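Local coordinates for phosphopantetheine attachment site family protein (PDB 4HKG) that probably serves as a free-standing peptidyl carrier protein that holds pathway intermediates on a phosphopantetheine arm in nonribosomal peptide synthesis, at residues K20-E25 / Y38-I43; W66-I71 / A75-S80. All coordinates share one frame; numbering follows the deposited sequence.

Contact 1: residues K20-E25 / Y38-I43; sequences KEMRVE and YGLDSI
Met22, just before the residue that leaves helical geometry, Arg23, packs on Tyr38 and on Gly39 and Leu40, the first two residues of the Gly-Leu-Asp-Ser motif of carrier proteins. In this motif Ser42 is the probable phosphopantetheine attachment point. Met22 is modelled in two conformers, and the details here belong to one of them. Its side chain is bent at chi2 (-52°) and again at chi3 (-66°), which curls the thioether against the turn. The end methyl does most of the touching. Met22 CE lies 3.5 Å from Tyr38 O and 3.6 Å from Gly39 C, against the peptide groups on both sides of Gly39. Gly39 has positive phi (95°), which glycine takes easily because it has no side chain to crowd the carbonyl O of Tyr38. The sulfur sits beside Leu40, with Met22 SD 4.0 Å from Leu40 CA and 4.3 Å from Leu40 CB. Further on, Asp41 is the N-cap of helix 42-56, and its OD1 accepts a hydrogen bond from Val44 N. Met22 also touches Val44, and Leu40 packs on Val18 and Phe35. The contact is van der Waals in nature: a weakly polar thioether lies non-directionally against a backbone turn. The second conformer leaves its exact placement doubtful.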
loop_
_atom_site.group_PDB
_atom_site.type_symbol
_atom_site.label_atom_id
_atom_site.label_comp_id
_atom_site.label_asym_id
_atom_site.label_seq_id
_atom_site.Cartn_x
_atom_site.Cartn_y
_atom_site.Cartn_z
ATOM N N LYS A 20 2.898 -5.142 -8.548
ATOM C CA LYS A 20 2.760 -4.759 -9.947
ATOM C C LYS A 20 3.706 -3.609 -10.296
ATOM O O LYS A 20 4.324 -3.611 -11.367
ATOM C CB LYS A 20 1.307 -4.397 -10.264
ATOM C CG LYS A 20 0.358 -5.599 -10.371
ATOM C CD LYS A 20 0.293 -6.169 -11.786
ATOM C CE LYS A 20 -0.683 -7.342 -11.871
ATOM N NZ LYS A 20 -1.072 -7.623 -13.285
ATOM N N GLU A 21 3.827 -2.631 -9.403
ATOM C CA GLU A 21 4.736 -1.513 -9.628
ATOM C C GLU A 21 6.202 -1.947 -9.583
ATOM O O GLU A 21 7.030 -1.447 -10.347
ATOM C CB GLU A 21 4.493 -0.413 -8.601
ATOM C CG GLU A 21 3.370 0.521 -8.976
ATOM C CD GLU A 21 3.745 1.374 -10.170
ATOM O OE1 GLU A 21 3.292 1.103 -11.303
ATOM O OE2 GLU A 21 4.517 2.336 -9.977
ATOM N N MET A 22 6.529 -2.875 -8.694
ATOM C CA MET A 22 7.912 -3.310 -8.527
ATOM C C MET A 22 8.296 -4.397 -9.530
ATOM O O MET A 22 9.457 -4.790 -9.616
ATOM C CB MET A 22 8.161 -3.782 -7.091
ATOM C CG MET A 22 7.927 -2.702 -6.025
ATOM S SD MET A 22 8.788 -1.133 -6.308
ATOM C CE MET A 22 10.495 -1.660 -6.143
ATOM N N ARG A 23 7.306 -4.876 -10.288
ATOM C CA ARG A 23 7.486 -5.919 -11.311
ATOM C C ARG A 23 7.997 -7.239 -10.728
ATOM O O ARG A 23 8.874 -7.888 -11.307
ATOM C CB ARG A 23 8.367 -5.433 -12.475
ATOM C CG ARG A 23 7.888 -4.124 -13.091
ATOM C CD ARG A 23 8.617 -3.815 -14.386
ATOM N NE ARG A 23 8.553 -2.398 -14.747
ATOM C CZ ARG A 23 7.624 -1.858 -15.530
ATOM N NH1 ARG A 23 7.657 -0.559 -15.796
ATOM N NH2 ARG A 23 6.660 -2.610 -16.044
ATOM N N VAL A 24 7.429 -7.631 -9.593
ATOM C CA VAL A 24 7.739 -8.912 -8.960
ATOM C C VAL A 24 6.434 -9.597 -8.562
ATOM O O VAL A 24 5.377 -8.967 -8.556
ATOM C CB VAL A 24 8.634 -8.731 -7.714
ATOM C CG1 VAL A 24 9.941 -8.033 -8.089
ATOM C CG2 VAL A 24 7.903 -7.964 -6.637
ATOM N N GLU A 25 6.505 -10.880 -8.222
ATOM C CA GLU A 25 5.328 -11.604 -7.748
ATOM C C GLU A 25 4.959 -11.166 -6.338
ATOM O O GLU A 25 5.832 -10.973 -5.495
ATOM C CB GLU A 25 5.588 -13.104 -7.758
ATOM C CG GLU A 25 5.921 -13.645 -9.120
ATOM C CD GLU A 25 4.733 -13.675 -10.055
ATOM O OE1 GLU A 25 3.595 -13.401 -9.612
ATOM O OE2 GLU A 25 4.945 -13.993 -11.242
ATOM N N TYR A 38 12.863 -2.719 0.082
ATOM C CA TYR A 38 12.828 -3.470 -1.175
ATOM C C TYR A 38 12.705 -2.567 -2.403
ATOM O O TYR A 38 12.227 -2.988 -3.462
ATOM C CB TYR A 38 11.805 -4.613 -1.184
ATOM C CG TYR A 38 10.375 -4.286 -0.795
ATOM C CD1 TYR A 38 9.440 -3.898 -1.742
ATOM C CD2 TYR A 38 9.947 -4.429 0.518
ATOM C CE1 TYR A 38 8.125 -3.633 -1.387
ATOM C CE2 TYR A 38 8.634 -4.166 0.884
ATOM C CZ TYR A 38 7.730 -3.770 -0.074
ATOM O OH TYR A 38 6.424 -3.521 0.257
ATOM N N GLY A 39 13.152 -1.327 -2.252
ATOM C CA GLY A 39 13.413 -0.478 -3.401
ATOM C C GLY A 39 12.301 0.457 -3.825
ATOM O O GLY A 39 12.452 1.164 -4.821
ATOM N N LEU A 40 11.195 0.477 -3.096
ATOM C CA LEU A 40 10.078 1.320 -3.478
ATOM C C LEU A 40 10.472 2.794 -3.392
ATOM O O LEU A 40 11.077 3.218 -2.407
ATOM C CB LEU A 40 8.875 1.011 -2.595
ATOM C CG LEU A 40 7.552 1.651 -3.001
ATOM C CD1 LEU A 40 6.381 0.699 -2.756
ATOM C CD2 LEU A 40 7.328 2.963 -2.274
ATOM N N ASP A 41 10.134 3.566 -4.424
ATOM C CA ASP A 41 10.533 4.971 -4.519
ATOM C C ASP A 41 9.323 5.902 -4.610
ATOM O O ASP A 41 8.170 5.467 -4.485
ATOM C CB ASP A 41 11.521 5.199 -5.676
ATOM C CG ASP A 41 10.908 4.969 -7.053
ATOM O OD1 ASP A 41 9.686 4.767 -7.170
ATOM O OD2 ASP A 41 11.672 4.995 -8.043
ATOM N N SER A 42 9.587 7.191 -4.809
ATOM C CA SER A 42 8.532 8.197 -4.761
ATOM C C SER A 42 7.548 8.074 -5.914
ATOM O O SER A 42 6.350 8.300 -5.733
ATOM C CB SER A 42 9.133 9.605 -4.724
ATOM O OG SER A 42 9.916 9.781 -3.549
ATOM N N ILE A 43 8.049 7.743 -7.103
ATOM C CA ILE A 43 7.182 7.516 -8.253
ATOM C C ILE A 43 6.206 6.382 -7.955
ATOM O O ILE A 43 5.001 6.495 -8.210
ATOM C CB ILE A 43 8.010 7.218 -9.525
ATOM C CG1 ILE A 43 8.709 8.492 -10.002
ATOM C CG2 ILE A 43 7.137 6.647 -10.635
ATOM C CD1 ILE A 43 9.609 8.291 -11.203
#

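Contact 2: residues W66-I71 / A75-S80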
loop_
_atom_site.group_PDB
_atom_site.type_symbol
_atom_site.label_atom_id
_atom_site.label_comp_id
_atom_site.label_asym_id
_atom_site.label_seq_id
_atom_site.Cartn_x
_atom_site.Cartn_y
_atom_site.Cartn_z
ATOM N N TRP A 66 5.342 6.810 3.777
ATOM C CA TRP A 66 6.396 7.102 4.750
ATOM C C TRP A 66 5.849 6.943 6.172
ATOM O O TRP A 66 6.484 6.327 7.037
ATOM C CB TRP A 66 6.945 8.519 4.529
ATOM C CG TRP A 66 8.017 8.947 5.487
ATOM C CD1 TRP A 66 7.850 9.642 6.651
ATOM C CD2 TRP A 66 9.427 8.744 5.339
ATOM N NE1 TRP A 66 9.067 9.866 7.244
ATOM C CE2 TRP A 66 10.048 9.330 6.461
ATOM C CE3 TRP A 66 10.220 8.120 4.373
ATOM C CZ2 TRP A 66 11.431 9.306 6.636
ATOM C CZ3 TRP A 66 11.592 8.100 4.553
ATOM C CH2 TRP A 66 12.183 8.690 5.676
ATOM N N ASP A 67 4.663 7.502 6.410
ATOM C CA ASP A 67 4.049 7.504 7.736
ATOM C C ASP A 67 3.633 6.104 8.174
ATOM O O ASP A 67 3.658 5.785 9.366
ATOM C CB ASP A 67 2.809 8.391 7.729
ATOM C CG ASP A 67 3.123 9.845 7.447
ATOM O OD1 ASP A 67 4.307 10.257 7.525
ATOM O OD2 ASP A 67 2.161 10.586 7.163
ATOM N N TYR A 68 3.224 5.295 7.202
ATOM C CA TYR A 68 2.771 3.917 7.409
ATOM C C TYR A 68 3.588 3.064 6.453
ATOM O O TYR A 68 3.141 2.747 5.354
ATOM C CB TYR A 68 1.258 3.799 7.146
ATOM C CG TYR A 68 0.476 4.702 8.064
ATOM C CD1 TYR A 68 0.189 4.303 9.359
ATOM C CD2 TYR A 68 0.076 5.979 7.662
ATOM C CE1 TYR A 68 -0.498 5.123 10.220
ATOM C CE2 TYR A 68 -0.615 6.813 8.528
ATOM C CZ TYR A 68 -0.898 6.371 9.804
ATOM O OH TYR A 68 -1.580 7.188 10.676
ATOM N N PRO A 69 4.813 2.712 6.866
ATOM C CA PRO A 69 5.835 2.335 5.880
ATOM C C PRO A 69 5.906 0.863 5.483
ATOM O O PRO A 69 6.940 0.415 4.995
ATOM C CB PRO A 69 7.134 2.757 6.571
ATOM C CG PRO A 69 6.845 2.544 8.012
ATOM C CD PRO A 69 5.395 2.921 8.206
ATOM N N THR A 70 4.820 0.130 5.670
ATOM C CA THR A 70 4.752 -1.260 5.236
ATOM C C THR A 70 3.361 -1.479 4.665
ATOM O O THR A 70 2.444 -0.690 4.904
ATOM C CB THR A 70 4.945 -2.264 6.391
ATOM O OG1 THR A 70 3.774 -2.247 7.211
ATOM C CG2 THR A 70 6.176 -1.944 7.245
ATOM N N ILE A 71 3.194 -2.564 3.926
ATOM C CA ILE A 71 1.894 -2.905 3.375
ATOM C C ILE A 71 0.851 -3.016 4.484
ATOM O O ILE A 71 -0.243 -2.442 4.385
ATOM C CB ILE A 71 1.968 -4.210 2.561
ATOM C CG1 ILE A 71 2.761 -3.973 1.269
ATOM C CG2 ILE A 71 0.571 -4.757 2.262
ATOM C CD1 ILE A 71 3.168 -5.245 0.584
ATOM N N ALA A 75 -2.421 -0.746 5.266
ATOM C CA ALA A 75 -3.726 -1.404 5.320
ATOM C C ALA A 75 -4.476 -1.044 6.593
ATOM O O ALA A 75 -5.682 -0.768 6.555
ATOM C CB ALA A 75 -3.572 -2.908 5.214
ATOM N N GLU A 76 -3.759 -1.042 7.718
ATOM C CA GLU A 76 -4.330 -0.659 9.001
ATOM C C GLU A 76 -4.885 0.759 8.929
ATOM O O GLU A 76 -5.981 1.033 9.424
ATOM C CB GLU A 76 -3.266 -0.766 10.101
ATOM C CG GLU A 76 -3.743 -0.354 11.482
ATOM C CD GLU A 76 -4.319 -1.507 12.268
ATOM O OE1 GLU A 76 -4.132 -2.665 11.840
ATOM O OE2 GLU A 76 -4.947 -1.258 13.319
ATOM N N TYR A 77 -4.125 1.659 8.312
ATOM C CA TYR A 77 -4.558 3.041 8.149
ATOM C C TYR A 77 -5.852 3.143 7.333
ATOM O O TYR A 77 -6.783 3.852 7.722
ATOM C CB TYR A 77 -3.448 3.893 7.525
ATOM C CG TYR A 77 -3.872 5.312 7.255
ATOM C CD1 TYR A 77 -3.947 6.235 8.282
ATOM C CD2 TYR A 77 -4.212 5.725 5.972
ATOM C CE1 TYR A 77 -4.340 7.534 8.046
ATOM C CE2 TYR A 77 -4.608 7.029 5.724
ATOM C CZ TYR A 77 -4.670 7.923 6.767
ATOM O OH TYR A 77 -5.061 9.225 6.550
ATOM N N LEU A 78 -5.913 2.417 6.215
ATOM C CA LEU A 78 -7.107 2.447 5.374
ATOM C C LEU A 78 -8.343 1.983 6.123
ATOM O O LEU A 78 -9.402 2.603 6.020
ATOM C CB LEU A 78 -6.924 1.601 4.112
ATOM C CG LEU A 78 -5.894 2.117 3.118
ATOM C CD1 LEU A 78 -5.910 1.249 1.882
ATOM C CD2 LEU A 78 -6.170 3.571 2.753
ATOM N N VAL A 79 -8.215 0.898 6.877
ATOM C CA VAL A 79 -9.341 0.417 7.676
ATOM C C VAL A 79 -9.823 1.501 8.641
ATOM O O VAL A 79 -11.024 1.732 8.772
ATOM C CB VAL A 79 -8.995 -0.871 8.461
ATOM C CG1 VAL A 79 -10.096 -1.215 9.455
ATOM C CG2 VAL A 79 -8.778 -2.025 7.503
ATOM N N SER A 80 -8.874 2.163 9.294
ATOM C CA SER A 80 -9.192 3.227 10.238
ATOM C C SER A 80 -9.940 4.371 9.565
ATOM O O SER A 80 -10.901 4.901 10.117
ATOM C CB SER A 80 -7.915 3.755 10.899
ATOM O OG SER A 80 -7.378 2.804 11.800
#
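Tyr68, the first residue to leave helical geometry after helix 64-67, lays one face of its ring against Tyr77 of helix 71-82. Tyr77 CB stands almost exactly over the ring centre of Tyr68, 3.9 Å away and 4° off the normal, in a CH-pi contact. The two rings form an offset stack with centroids 4.6 Å apart and planes at 30°. Tyr77 CD1 lies 3.4 Å from Tyr68 CE2, and Tyr68 OH also comes within 3.5 Å of Tyr77 CD1. CG of Tyr77 is anti to its backbone N (chi1 176°), which carries the ring toward CE2 and CZ of Tyr68. The two side chains cross at about a right angle. Beyond Pro69, Thr70 is the N-cap of helix 71-82, with Thr70 OG1 hydrogen-bonded to Ala73 N. Ile71 opens that helix. Its carbonyl O accepts the first-turn hydrogen bond from Ala75 N, at 2.9 Å. The CB of Ile71 points away from 75-80. Its side chain packs on Ser11 and Ile14 of helix 7-22, and on Phe35 of the long loop. The tyrosine pair thus joins the end of helix 64-67 to one side of helix 71-82, while Ile71 and Leu78 meet helix 7-22.

Overall arrangement
The two contacts lie on opposite sides of the chain's centre, with their own centres about 17 Å apart. They come in series: contact 1 closes at Ile43, before contact 2 opens at Trp66. Helix 42-56 leads from one toward the other and is followed by helix 64-67. The regions meet directly where Tyr38 OH packs 3.7 Å from Ile71 CD1. Helix 7-22 and the loop carrying Phe35 are shared ground, since side chains from both contacts pack on them. Contact 1 sits beside the probable attachment serine. Contact 2 joins helix 64-67 to helix 71-82, the last two helices of the compact helical carrier-protein fold.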